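Local coordinates for protein MJ1225 (Methanocaldococcus jannaschii, PDB 3KH5), which binds AMP and ADP through four CBS repeats and, as a putative archaeal homologue of the AMPK gamma subunit, probably senses cellular adenylate levels, at residues 12-17 with 37-42; 109-114 with 271-276; 165-170 with 219-224. One frame throughout, in Å; residues are numbered along the deposited sequence.

Interaction 1. Residues 12-17 with 37-42; sequences KKIVTV and RLPVVN. With ADP (adenosine-5'-diphosphate), chain B; ADP (adenosine-5'-diphosphate), chain D.
Val17 is clamped to strand 37-41 by both of its backbone polar groups: its N donates to Pro39 O at 3.1 Å, and its O accepts from Val41 N at 3.0 Å. These bonds flank Val40 and make a single beta bridge with Val17, whose O the Val40 CA-H also approaches. The pairing is limited to this one bridge, consistent with end-to-end directions 75° apart. Apolar contacts fill the angle. Leu38 splits its methyls between two valines, CD2 meeting Val15 CG1 at 3.7 Å and CD1 meeting Val17 CG1 at 3.9 Å. The Pro39 ring packs with CG against Ile14 CG2 and with CB against Thr16 CG2.

Where the segments part, the adenine of one ADP (chain B) is hydrogen-bonded to both backbones. Val15 N donates to its N1 at 3.1 Å; N6 donates to Val15 O, also 3.1 Å, and to Arg37 O at 2.9 Å. Having left its carbonyl on this base, Arg37 sends its side chain to the other ADP (chain D): CG stands anti to N, the chain bends at chi3 (-47°), and NH1 reaches O3B at 2.8 Å while NH2 bonds O2B and O3B. Further out, strand 48-53 pairs with strand 37-41 through Leu38 and Val40, Thr29 and Met30 of helix 23-33 cover Leu38, and Arg180 bonds both nucleotides.

The arrangement belongs to the first CBS repeat, whose loop and strand contribute backbone groups to an adenine pocket. Two backbone carbonyls take the amino group and one backbone N-H needs an unprotonated ring nitrogen, a pattern consistent with selection of adenine over guanine, while Arg37 binds one nucleotide by its carbonyl and another by its guanidinium, and probably offsets phosphate charge.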
loop_
_atom_site.group_PDB
_atom_site.type_symbol
_atom_site.label_atom_id
_atom_site.label_comp_id
_atom_site.label_asym_id
_atom_site.label_seq_id
_atom_site.Cartn_x
_atom_site.Cartn_y
_atom_site.Cartn_z
ATOM N N LYS A 12 3.720 18.712 -6.581
ATOM C CA LYS A 12 2.484 18.494 -7.302
ATOM C C LYS A 12 1.270 18.799 -6.428
ATOM O O LYS A 12 1.378 18.939 -5.204
ATOM C CB LYS A 12 2.411 17.049 -7.822
ATOM C CG LYS A 12 0.984 16.640 -8.204
ATOM C CD LYS A 12 0.839 15.344 -8.952
ATOM C CE LYS A 12 -0.645 15.173 -9.307
ATOM N NZ LYS A 12 -0.889 14.030 -10.222
ATOM N N LYS A 13 0.120 18.920 -7.083
ATOM C CA LYS A 13 -1.169 18.922 -6.412
ATOM C C LYS A 13 -1.452 17.538 -5.832
ATOM O O LYS A 13 -1.167 16.514 -6.457
ATOM C CB LYS A 13 -2.286 19.341 -7.380
ATOM C CG LYS A 13 -2.417 18.502 -8.670
ATOM C CD LYS A 13 -1.506 18.994 -9.799
ATOM C CE LYS A 13 -2.005 20.301 -10.405
ATOM N NZ LYS A 13 -0.951 20.972 -11.226
ATOM N N ILE A 14 -2.010 17.506 -4.631
ATOM C CA ILE A 14 -2.325 16.227 -4.026
ATOM C C ILE A 14 -3.710 15.794 -4.475
ATOM O O ILE A 14 -4.676 16.553 -4.370
ATOM C CB ILE A 14 -2.188 16.261 -2.487
ATOM C CG1 ILE A 14 -0.768 16.693 -2.085
ATOM C CG2 ILE A 14 -2.543 14.905 -1.866
ATOM C CD1 ILE A 14 0.373 15.967 -2.833
ATOM N N VAL A 15 -3.781 14.578 -5.006
ATOM C CA VAL A 15 -5.044 13.968 -5.411
ATOM C C VAL A 15 -5.833 13.555 -4.164
ATOM O O VAL A 15 -5.339 12.796 -3.327
ATOM C CB VAL A 15 -4.816 12.758 -6.358
ATOM C CG1 VAL A 15 -6.114 12.019 -6.620
ATOM C CG2 VAL A 15 -4.198 13.217 -7.674
ATOM N N THR A 16 -7.052 14.073 -4.046
ATOM C CA THR A 16 -7.889 13.832 -2.875
ATOM C C THR A 16 -9.295 13.395 -3.261
ATOM O O THR A 16 -9.702 13.511 -4.422
ATOM C CB THR A 16 -8.018 15.101 -2.000
ATOM O OG1 THR A 16 -8.635 16.147 -2.760
ATOM C CG2 THR A 16 -6.661 15.576 -1.506
ATOM N N VAL A 17 -10.025 12.884 -2.271
ATOM C CA VAL A 17 -11.479 12.714 -2.363
ATOM C C VAL A 17 -12.177 13.407 -1.174
ATOM O O VAL A 17 -11.512 13.915 -0.265
ATOM C CB VAL A 17 -11.900 11.215 -2.468
ATOM C CG1 VAL A 17 -11.293 10.563 -3.709
ATOM C CG2 VAL A 17 -11.522 10.438 -1.207
ATOM N N ARG A 37 -2.943 6.070 -2.367
ATOM C CA ARG A 37 -3.133 6.681 -1.043
ATOM C C ARG A 37 -3.835 8.027 -1.196
ATOM O O ARG A 37 -3.245 8.989 -1.694
ATOM C CB ARG A 37 -1.784 6.861 -0.333
ATOM C CG ARG A 37 -1.848 7.536 1.047
ATOM C CD ARG A 37 -0.452 7.927 1.568
ATOM N NE ARG A 37 0.508 6.833 1.429
ATOM C CZ ARG A 37 0.748 5.905 2.352
ATOM N NH1 ARG A 37 0.117 5.931 3.521
ATOM N NH2 ARG A 37 1.635 4.947 2.102
ATOM N N LEU A 38 -5.098 8.091 -0.772
ATOM C CA LEU A 38 -5.909 9.295 -0.970
ATOM C C LEU A 38 -6.383 9.965 0.323
ATOM O O LEU A 38 -7.242 9.406 1.027
ATOM C CB LEU A 38 -7.128 8.990 -1.855
ATOM C CG LEU A 38 -6.961 8.359 -3.242
ATOM C CD1 LEU A 38 -8.326 8.097 -3.865
ATOM C CD2 LEU A 38 -6.115 9.226 -4.161
ATOM N N PRO A 39 -5.842 11.167 0.635
ATOM C CA PRO A 39 -6.400 11.988 1.711
ATOM C C PRO A 39 -7.857 12.323 1.439
ATOM O O PRO A 39 -8.242 12.582 0.292
ATOM C CB PRO A 39 -5.554 13.267 1.659
ATOM C CG PRO A 39 -4.270 12.841 1.069
ATOM C CD PRO A 39 -4.633 11.789 0.058
ATOM N N VAL A 40 -8.654 12.282 2.497
ATOM C CA VAL A 40 -10.041 12.685 2.433
ATOM C C VAL A 40 -10.116 14.063 3.092
ATOM O O VAL A 40 -9.681 14.249 4.235
ATOM C CB VAL A 40 -10.978 11.644 3.091
ATOM C CG1 VAL A 40 -12.434 12.028 2.886
ATOM C CG2 VAL A 40 -10.725 10.251 2.508
ATOM N N VAL A 41 -10.625 15.034 2.340
ATOM C CA VAL A 41 -10.669 16.425 2.787
ATOM C C VAL A 41 -12.089 17.003 2.693
ATOM O O VAL A 41 -12.902 16.522 1.901
ATOM C CB VAL A 41 -9.689 17.320 1.971
ATOM C CG1 VAL A 41 -8.238 16.875 2.149
ATOM C CG2 VAL A 41 -10.080 17.392 0.487
ATOM N N ASN A 42 -12.388 18.026 3.492
ATOM C CA ASN A 42 -13.624 18.797 3.304
ATOM C C ASN A 42 -13.554 19.622 2.018
ATOM O O ASN A 42 -12.475 20.096 1.648
ATOM C CB ASN A 42 -13.871 19.737 4.481
ATOM C CG ASN A 42 -14.068 19.007 5.790
ATOM O OD1 ASN A 42 -13.593 19.451 6.835
ATOM N ND2 ASN A 42 -14.771 17.881 5.745
HETATM P PB ADP B . 1.416 5.073 -1.989
HETATM O O1B ADP B . 0.753 5.494 -3.245
HETATM O O2B ADP B . 1.850 3.509 -2.036
HETATM O O3B ADP B . 0.459 5.173 -0.710
HETATM P PA ADP B . 4.120 5.513 -2.403
HETATM O O1A ADP B . 4.019 4.669 -3.636
HETATM O O2A ADP B . 5.344 6.597 -2.253
HETATM O O3A ADP B . 2.733 5.930 -1.639
HETATM O "O5'" ADP B . 3.556 6.758 -3.328
HETATM C "C5'" ADP B . 3.637 6.851 -4.787
HETATM C "C4'" ADP B . 4.290 8.183 -5.269
HETATM O "O4'" ADP B . 3.329 9.205 -5.687
HETATM C "C3'" ADP B . 5.107 8.771 -4.116
HETATM O "O3'" ADP B . 6.417 9.158 -4.578
HETATM C "C2'" ADP B . 4.319 9.981 -3.620
HETATM O "O2'" ADP B . 5.223 11.087 -3.578
HETATM C "C1'" ADP B . 3.218 10.246 -4.663
HETATM N N9 ADP B . 1.784 10.248 -4.164
HETATM C C8 ADP B . 1.210 9.329 -3.381
HETATM N N7 ADP B . -0.067 9.657 -3.162
HETATM C C5 ADP B . -0.318 10.789 -3.813
HETATM C C6 ADP B . -1.447 11.597 -3.958
HETATM N N6 ADP B . -2.593 11.277 -3.362
HETATM N N1 ADP B . -1.360 12.711 -4.711
HETATM C C2 ADP B . -0.221 13.044 -5.307
HETATM N N3 ADP B . 0.869 12.293 -5.188
HETATM C C4 ADP B . 0.857 11.167 -4.449
HETATM P PB ADP D . 1.048 2.294 4.568
HETATM O O1B ADP D . 1.833 1.327 5.386
HETATM O O2B ADP D . 1.481 2.236 2.999
HETATM O O3B ADP D . 1.230 3.839 5.012
HETATM P PA ADP D . -1.063 0.973 3.661
HETATM O O1A ADP D . -1.180 -0.462 4.005
HETATM O O2A ADP D . -2.091 1.525 2.523
HETATM O O3A ADP D . -0.517 2.077 4.658
HETATM O "O5'" ADP D . -2.389 1.192 4.618
HETATM C "C5'" ADP D . -2.649 0.477 5.867
HETATM C "C4'" ADP D . -3.706 1.205 6.754
HETATM O "O4'" ADP D . -3.070 2.399 7.313
HETATM C "C3'" ADP D . -4.978 1.679 6.017
HETATM O "O3'" ADP D . -6.113 1.462 6.866
HETATM C "C2'" ADP D . -4.722 3.175 5.805
HETATM O "O2'" ADP D . -5.942 3.932 5.743
HETATM C "C1'" ADP D . -3.936 3.533 7.062
HETATM N N9 ADP D . -3.095 4.746 6.843
HETATM C C8 ADP D . -2.241 5.012 5.847
HETATM N N7 ADP D . -1.692 6.218 6.046
HETATM C C5 ADP D . -2.201 6.713 7.169
HETATM C C6 ADP D . -2.027 7.893 7.881
HETATM N N6 ADP D . -1.190 8.833 7.451
HETATM N N1 ADP D . -2.725 8.068 9.017
HETATM C C2 ADP D . -3.567 7.145 9.466
HETATM N N3 ADP D . -3.754 6.010 8.811
HETATM C C4 ADP D . -3.087 5.775 7.671
#

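Interaction 2. Residues 109-114 with 271-276; sequences TFLTKN and TEKDVL. With ADP (adenosine-5'-diphosphate), chain E.
Lys273 runs from its helix across to the end of helix 103-112 and grips Phe110 O through NZ at 2.8 Å. The chain leaves with CG anti to N (chi1 -163°) and then turns at chi3 and chi4; this brings the ammonium above the carbonyl plane, 36° out of it, and not onto a lone pair. Asn114 crosses the same chain at about a right angle, its OD1 close to Lys273 CE. Beside the lysine, Leu276 slants against two residues: its CB touches Leu111 CD1 at 3.7 Å, and its CD1 lies 3.9 Å from Phe110 CD2, oblique to the ring.

The helix of 272-275 faces an ADP (chain E) as well. Asp274 straddles the ribose, OD1 accepting from O3' at 2.6 Å and OD2 from O2' at 2.5 Å, as in other nucleotide-binding CBS domains. OG1 of Thr271, at the N-cap, donates to O1A at 3.0 Å, and Thr271 N bonds Asp274 OD2, which probably steadies the carboxylate.

Glu133 forms a salt bridge with Lys273 NZ, so the buried ammonium is probably well compensated, whereas the paired hydroxyl grip of Asp274 implies recognition of a ribose.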
loop_
_atom_site.group_PDB
_atom_site.type_symbol
_atom_site.label_atom_id
_atom_site.label_comp_id
_atom_site.label_asym_id
_atom_site.label_seq_id
_atom_site.Cartn_x
_atom_site.Cartn_y
_atom_site.Cartn_z
ATOM N N THR A 109 8.326 9.076 12.314
ATOM C CA THR A 109 6.903 8.808 12.125
ATOM C C THR A 109 6.708 7.532 11.308
ATOM O O THR A 109 5.954 6.646 11.712
ATOM C CB THR A 109 6.192 10.003 11.448
ATOM O OG1 THR A 109 6.241 11.140 12.318
ATOM C CG2 THR A 109 4.733 9.683 11.142
ATOM N N PHE A 110 7.405 7.437 10.176
ATOM C CA PHE A 110 7.306 6.265 9.307
ATOM C C PHE A 110 7.760 4.995 10.020
ATOM O O PHE A 110 7.151 3.933 9.872
ATOM C CB PHE A 110 8.142 6.452 8.036
ATOM C CG PHE A 110 7.649 7.541 7.122
ATOM C CD1 PHE A 110 6.295 7.861 7.048
ATOM C CD2 PHE A 110 8.543 8.229 6.305
ATOM C CE1 PHE A 110 5.847 8.863 6.195
ATOM C CE2 PHE A 110 8.104 9.228 5.443
ATOM C CZ PHE A 110 6.755 9.546 5.389
ATOM N N LEU A 111 8.835 5.123 10.797
ATOM C CA LEU A 111 9.455 3.989 11.478
ATOM C C LEU A 111 8.702 3.487 12.715
ATOM O O LEU A 111 8.746 2.292 13.019
ATOM C CB LEU A 111 10.899 4.333 11.863
ATOM C CG LEU A 111 12.081 3.992 10.946
ATOM C CD1 LEU A 111 11.795 4.239 9.466
ATOM C CD2 LEU A 111 13.312 4.768 11.397
ATOM N N THR A 112 8.026 4.378 13.436
ATOM C CA THR A 112 7.409 3.980 14.711
ATOM C C THR A 112 5.889 3.927 14.677
ATOM O O THR A 112 5.264 3.296 15.535
ATOM C CB THR A 112 7.841 4.885 15.885
ATOM O OG1 THR A 112 7.355 6.214 15.675
ATOM C CG2 THR A 112 9.353 4.913 16.026
ATOM N N LYS A 113 5.295 4.595 13.691
ATOM C CA LYS A 113 3.839 4.643 13.581
ATOM C C LYS A 113 3.269 3.801 12.433
ATOM O O LYS A 113 2.098 3.952 12.092
ATOM C CB LYS A 113 3.335 6.093 13.477
ATOM C CG LYS A 113 3.850 7.056 14.557
ATOM C CD LYS A 113 3.422 6.661 15.967
ATOM C CE LYS A 113 4.193 7.475 16.996
ATOM N NZ LYS A 113 3.850 7.111 18.399
ATOM N N ASN A 114 4.084 2.931 11.838
ATOM C CA ASN A 114 3.613 1.986 10.814
ATOM C C ASN A 114 2.748 2.625 9.715
ATOM O O ASN A 114 1.665 2.130 9.369
ATOM C CB ASN A 114 2.876 0.816 11.481
ATOM C CG ASN A 114 2.842 -0.427 10.616
ATOM O OD1 ASN A 114 3.777 -0.703 9.862
ATOM N ND2 ASN A 114 1.761 -1.196 10.729
ATOM N N THR A 271 11.908 -3.799 2.649
ATOM C CA THR A 271 11.004 -2.793 2.132
ATOM C C THR A 271 11.592 -1.413 2.339
ATOM O O THR A 271 12.628 -1.253 2.997
ATOM C CB THR A 271 9.612 -2.852 2.814
ATOM O OG1 THR A 271 9.715 -2.381 4.165
ATOM C CG2 THR A 271 9.032 -4.268 2.797
ATOM N N GLU A 272 10.909 -0.416 1.792
ATOM C CA GLU A 272 11.294 0.976 1.958
ATOM C C GLU A 272 11.412 1.395 3.416
ATOM O O GLU A 272 12.286 2.194 3.752
ATOM C CB GLU A 272 10.305 1.887 1.239
ATOM C CG GLU A 272 10.422 1.817 -0.268
ATOM C CD GLU A 272 9.365 2.634 -0.981
ATOM O OE1 GLU A 272 8.178 2.568 -0.593
ATOM O OE2 GLU A 272 9.724 3.332 -1.948
ATOM N N LYS A 273 10.541 0.871 4.283
ATOM C CA LYS A 273 10.635 1.192 5.709
ATOM C C LYS A 273 11.946 0.673 6.289
ATOM O O LYS A 273 12.584 1.357 7.092
ATOM C CB LYS A 273 9.447 0.653 6.513
ATOM C CG LYS A 273 9.309 1.314 7.896
ATOM C CD LYS A 273 8.187 0.712 8.740
ATOM C CE LYS A 273 6.821 0.836 8.068
ATOM N NZ LYS A 273 6.454 2.244 7.752
ATOM N N ASP A 274 12.345 -0.528 5.871
ATOM C CA ASP A 274 13.615 -1.125 6.290
ATOM C C ASP A 274 14.821 -0.323 5.829
ATOM O O ASP A 274 15.794 -0.183 6.572
ATOM C CB ASP A 274 13.759 -2.536 5.731
ATOM C CG ASP A 274 12.733 -3.487 6.284
ATOM O OD1 ASP A 274 12.435 -3.408 7.495
ATOM O OD2 ASP A 274 12.236 -4.322 5.503
ATOM N N VAL A 275 14.769 0.158 4.586
ATOM C CA VAL A 275 15.818 1.019 4.037
ATOM C C VAL A 275 15.992 2.245 4.923
ATOM O O VAL A 275 17.118 2.630 5.240
ATOM C CB VAL A 275 15.517 1.453 2.572
ATOM C CG1 VAL A 275 16.498 2.525 2.097
ATOM C CG2 VAL A 275 15.565 0.254 1.641
ATOM N N LEU A 276 14.876 2.838 5.339
ATOM C CA LEU A 276 14.923 4.032 6.170
ATOM C C LEU A 276 15.521 3.800 7.561
ATOM O O LEU A 276 15.868 4.762 8.247
ATOM C CB LEU A 276 13.545 4.699 6.265
ATOM C CG LEU A 276 13.015 5.509 5.073
ATOM C CD1 LEU A 276 11.619 6.017 5.395
ATOM C CD2 LEU A 276 13.934 6.677 4.725
HETATM P PB ADP E . 4.508 -3.353 2.990
HETATM O O1B ADP E . 4.911 -2.436 1.892
HETATM O O2B ADP E . 4.339 -4.910 2.475
HETATM O O3B ADP E . 3.091 -2.973 3.673
HETATM P PA ADP E . 5.968 -2.233 5.205
HETATM O O1A ADP E . 6.962 -1.223 4.767
HETATM O O2A ADP E . 4.569 -1.612 5.712
HETATM O O3A ADP E . 5.648 -3.379 4.108
HETATM O "O5'" ADP E . 6.579 -3.189 6.322
HETATM C "C5'" ADP E . 6.882 -2.775 7.667
HETATM C "C4'" ADP E . 7.817 -3.867 8.252
HETATM O "O4'" ADP E . 7.166 -5.164 8.050
HETATM C "C3'" ADP E . 9.175 -3.932 7.530
HETATM O "O3'" ADP E . 10.198 -4.284 8.467
HETATM C "C2'" ADP E . 8.987 -5.050 6.499
HETATM O "O2'" ADP E . 10.229 -5.714 6.207
HETATM C "C1'" ADP E . 8.006 -6.000 7.203
HETATM N N9 ADP E . 7.192 -6.766 6.194
HETATM C C8 ADP E . 6.627 -6.290 5.078
HETATM N N7 ADP E . 5.996 -7.274 4.434
HETATM C C5 ADP E . 6.157 -8.388 5.133
HETATM C C6 ADP E . 5.735 -9.703 4.961
HETATM N N6 ADP E . 5.004 -10.055 3.903
HETATM N N1 ADP E . 6.078 -10.613 5.887
HETATM C C2 ADP E . 6.809 -10.271 6.943
HETATM N N3 ADP E . 7.224 -9.024 7.134
HETATM C C4 ADP E . 6.915 -8.064 6.250
#

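Interaction 3. Residues 165-170 with 219-224; sequences ERLKDV and EITNVR
At the start of helix 167-177, carbonyls at and just beyond the end of helix 218-222 take up N-H groups of the first turn. Leu167 N donates to Val223 O at 2.8 Å; the donor lies nearly in line with the C=O (170°), although the N-H itself is bent from the acceptor. Lys168 N donates to Thr221 O at 2.9 Å, in the carbonyl plane on a lone pair. Arg166 holds the N-cap position; its O receives Asp169 N and Val170 N, and its backbone bridges that of Arg224.

The contact thus pins a helix within the third CBS repeat to the chain that leads into helix 225-228. Leu167 lies at its buried end, its side chain crossing that of Thr221 at about a right angle, CD2 3.9 Å from Thr221 CG2, with Phe199, Leu202 and Met225 packed around it.

Lys168 lies across the other flank: with CG between N and the carbonyl carbon (chi1 75°), its CD passes 3.7 Å from Asn222 OD1, and NZ forms a salt bridge with Asp169 OD2 at 3.1 Å, its hydrogen bond weak. With an alanine here, Asn222 OD1 would probably lose the contact with CD, and Asp169 this charge partner.

Arg166 and Arg224 extend side by side, guanidinium planes 46° apart, with Arg224 NH2 over one face of Arg166 and 3.7 Å from its NH2. Arg224 NH1 bonds Gly164 O, while a water links Arg166 NE to Asn222 O.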
loop_
_atom_site.group_PDB
_atom_site.type_symbol
_atom_site.label_atom_id
_atom_site.label_comp_id
_atom_site.label_asym_id
_atom_site.label_seq_id
_atom_site.Cartn_x
_atom_site.Cartn_y
_atom_site.Cartn_z
ATOM N N GLU A 165 -4.093 -20.255 -2.851
ATOM C CA GLU A 165 -4.951 -19.509 -1.931
ATOM C C GLU A 165 -5.974 -18.657 -2.666
ATOM O O GLU A 165 -5.660 -18.042 -3.684
ATOM C CB GLU A 165 -4.117 -18.614 -1.028
ATOM C CG GLU A 165 -3.605 -19.305 0.202
ATOM C CD GLU A 165 -2.892 -18.348 1.112
ATOM O OE1 GLU A 165 -1.693 -18.099 0.888
ATOM O OE2 GLU A 165 -3.528 -17.841 2.055
ATOM N N ARG A 166 -7.195 -18.633 -2.137
ATOM C CA ARG A 166 -8.258 -17.781 -2.662
ATOM C C ARG A 166 -8.005 -16.331 -2.217
ATOM O O ARG A 166 -7.410 -16.095 -1.160
ATOM C CB ARG A 166 -9.635 -18.288 -2.192
ATOM C CG ARG A 166 -9.985 -19.766 -2.586
ATOM C CD ARG A 166 -11.253 -20.254 -1.833
ATOM N NE ARG A 166 -11.756 -21.582 -2.235
ATOM C CZ ARG A 166 -11.629 -22.700 -1.514
ATOM N NH1 ARG A 166 -11.000 -22.683 -0.342
ATOM N NH2 ARG A 166 -12.130 -23.845 -1.974
ATOM N N LEU A 167 -8.443 -15.376 -3.037
ATOM C CA LEU A 167 -8.273 -13.943 -2.753
ATOM C C LEU A 167 -8.842 -13.541 -1.394
ATOM O O LEU A 167 -8.238 -12.739 -0.680
ATOM C CB LEU A 167 -8.904 -13.093 -3.870
ATOM C CG LEU A 167 -8.762 -11.562 -3.847
ATOM C CD1 LEU A 167 -8.903 -10.986 -5.247
ATOM C CD2 LEU A 167 -9.769 -10.896 -2.906
ATOM N N LYS A 168 -10.000 -14.100 -1.047
ATOM C CA LYS A 168 -10.641 -13.822 0.233
ATOM C C LYS A 168 -9.728 -14.114 1.438
ATOM O O LYS A 168 -9.780 -13.393 2.436
ATOM C CB LYS A 168 -11.981 -14.567 0.341
ATOM C CG LYS A 168 -11.871 -16.065 0.608
ATOM C CD LYS A 168 -13.091 -16.827 0.101
ATOM C CE LYS A 168 -13.353 -18.083 0.930
ATOM N NZ LYS A 168 -12.134 -18.932 1.157
ATOM N N ASP A 169 -8.885 -15.148 1.335
ATOM C CA ASP A 169 -7.998 -15.552 2.439
ATOM C C ASP A 169 -6.683 -14.783 2.440
ATOM O O ASP A 169 -6.170 -14.432 3.502
ATOM C CB ASP A 169 -7.719 -17.061 2.410
ATOM C CG ASP A 169 -8.980 -17.898 2.582
ATOM O OD1 ASP A 169 -9.804 -17.589 3.473
ATOM O OD2 ASP A 169 -9.146 -18.877 1.824
ATOM N N VAL A 170 -6.132 -14.538 1.254
ATOM C CA VAL A 170 -4.957 -13.683 1.126
ATOM C C VAL A 170 -5.268 -12.267 1.623
ATOM O O VAL A 170 -4.429 -11.641 2.268
ATOM C CB VAL A 170 -4.429 -13.653 -0.325
ATOM C CG1 VAL A 170 -3.309 -12.626 -0.489
ATOM C CG2 VAL A 170 -3.938 -15.031 -0.724
ATOM N N GLU A 219 -17.315 -14.777 -7.191
ATOM C CA GLU A 219 -16.228 -15.378 -7.957
ATOM C C GLU A 219 -14.997 -14.463 -8.000
ATOM O O GLU A 219 -13.892 -14.934 -8.267
ATOM C CB GLU A 219 -16.686 -15.805 -9.359
ATOM C CG GLU A 219 -16.131 -17.167 -9.819
ATOM C CD GLU A 219 -16.578 -18.339 -8.942
ATOM O OE1 GLU A 219 -17.802 -18.556 -8.804
ATOM O OE2 GLU A 219 -15.701 -19.049 -8.401
ATOM N N ILE A 220 -15.190 -13.174 -7.712
ATOM C CA ILE A 220 -14.069 -12.242 -7.574
ATOM C C ILE A 220 -13.161 -12.661 -6.416
ATOM O O ILE A 220 -11.949 -12.839 -6.610
ATOM C CB ILE A 220 -14.528 -10.767 -7.402
ATOM C CG1 ILE A 220 -15.323 -10.312 -8.635
ATOM C CG2 ILE A 220 -13.317 -9.847 -7.166
ATOM C CD1 ILE A 220 -16.048 -8.977 -8.458
ATOM N N THR A 221 -13.731 -12.839 -5.225
ATOM C CA THR A 221 -12.912 -13.204 -4.064
ATOM C C THR A 221 -12.542 -14.688 -3.990
ATOM O O THR A 221 -11.704 -15.072 -3.169
ATOM C CB THR A 221 -13.529 -12.745 -2.722
ATOM O OG1 THR A 221 -14.831 -13.324 -2.556
ATOM C CG2 THR A 221 -13.614 -11.221 -2.656
ATOM N N ASN A 222 -13.145 -15.517 -4.840
ATOM C CA ASN A 222 -12.771 -16.933 -4.905
ATOM C C ASN A 222 -11.566 -17.211 -5.818
ATOM O O ASN A 222 -10.992 -18.304 -5.778
ATOM C CB ASN A 222 -13.973 -17.812 -5.285
ATOM C CG ASN A 222 -14.917 -18.054 -4.113
ATOM O OD1 ASN A 222 -14.486 -18.249 -2.975
ATOM N ND2 ASN A 222 -16.216 -18.056 -4.396
ATOM N N VAL A 223 -11.189 -16.213 -6.621
ATOM C CA VAL A 223 -10.046 -16.300 -7.541
ATOM C C VAL A 223 -8.785 -16.673 -6.774
ATOM O O VAL A 223 -8.571 -16.186 -5.662
ATOM C CB VAL A 223 -9.818 -14.951 -8.281
ATOM C CG1 VAL A 223 -8.583 -15.011 -9.185
ATOM C CG2 VAL A 223 -11.027 -14.595 -9.107
ATOM N N ARG A 224 -7.961 -17.540 -7.362
ATOM C CA ARG A 224 -6.729 -17.988 -6.714
ATOM C C ARG A 224 -5.539 -17.158 -7.178
ATOM O O ARG A 224 -5.535 -16.639 -8.297
ATOM C CB ARG A 224 -6.493 -19.480 -6.973
ATOM C CG ARG A 224 -7.638 -20.353 -6.484
ATOM C CD ARG A 224 -7.363 -21.832 -6.637
ATOM N NE ARG A 224 -8.507 -22.623 -6.182
ATOM C CZ ARG A 224 -8.598 -23.231 -4.999
ATOM N NH1 ARG A 224 -7.594 -23.175 -4.130
ATOM N NH2 ARG A 224 -9.689 -23.916 -4.689
HETATM O O HOH W 1 -11.890 -21.019 -5.118
#

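Interactions 1 and 2 both border the central group of nucleotides: their centres lie 22 Å apart and their nearest atoms about 7 Å, without touching. Besides the ADP bound by residues 271-276, the side chain of Lys273 comes within about 5 Å of another ADP. Arg180 ties the sites together, bonding both ADP molecules of interaction 1 through its side chain and that of interaction 2 through its backbone N. Interaction 3 stands apart, across the chain's centre from interaction 2, with centres 30 Å from interaction 1 and 29 Å from interaction 2; the side chain of Glu165 stays about 11 Å from an ADP and that of Leu167 about 12 Å from an AMP, consistent with plain structural packing.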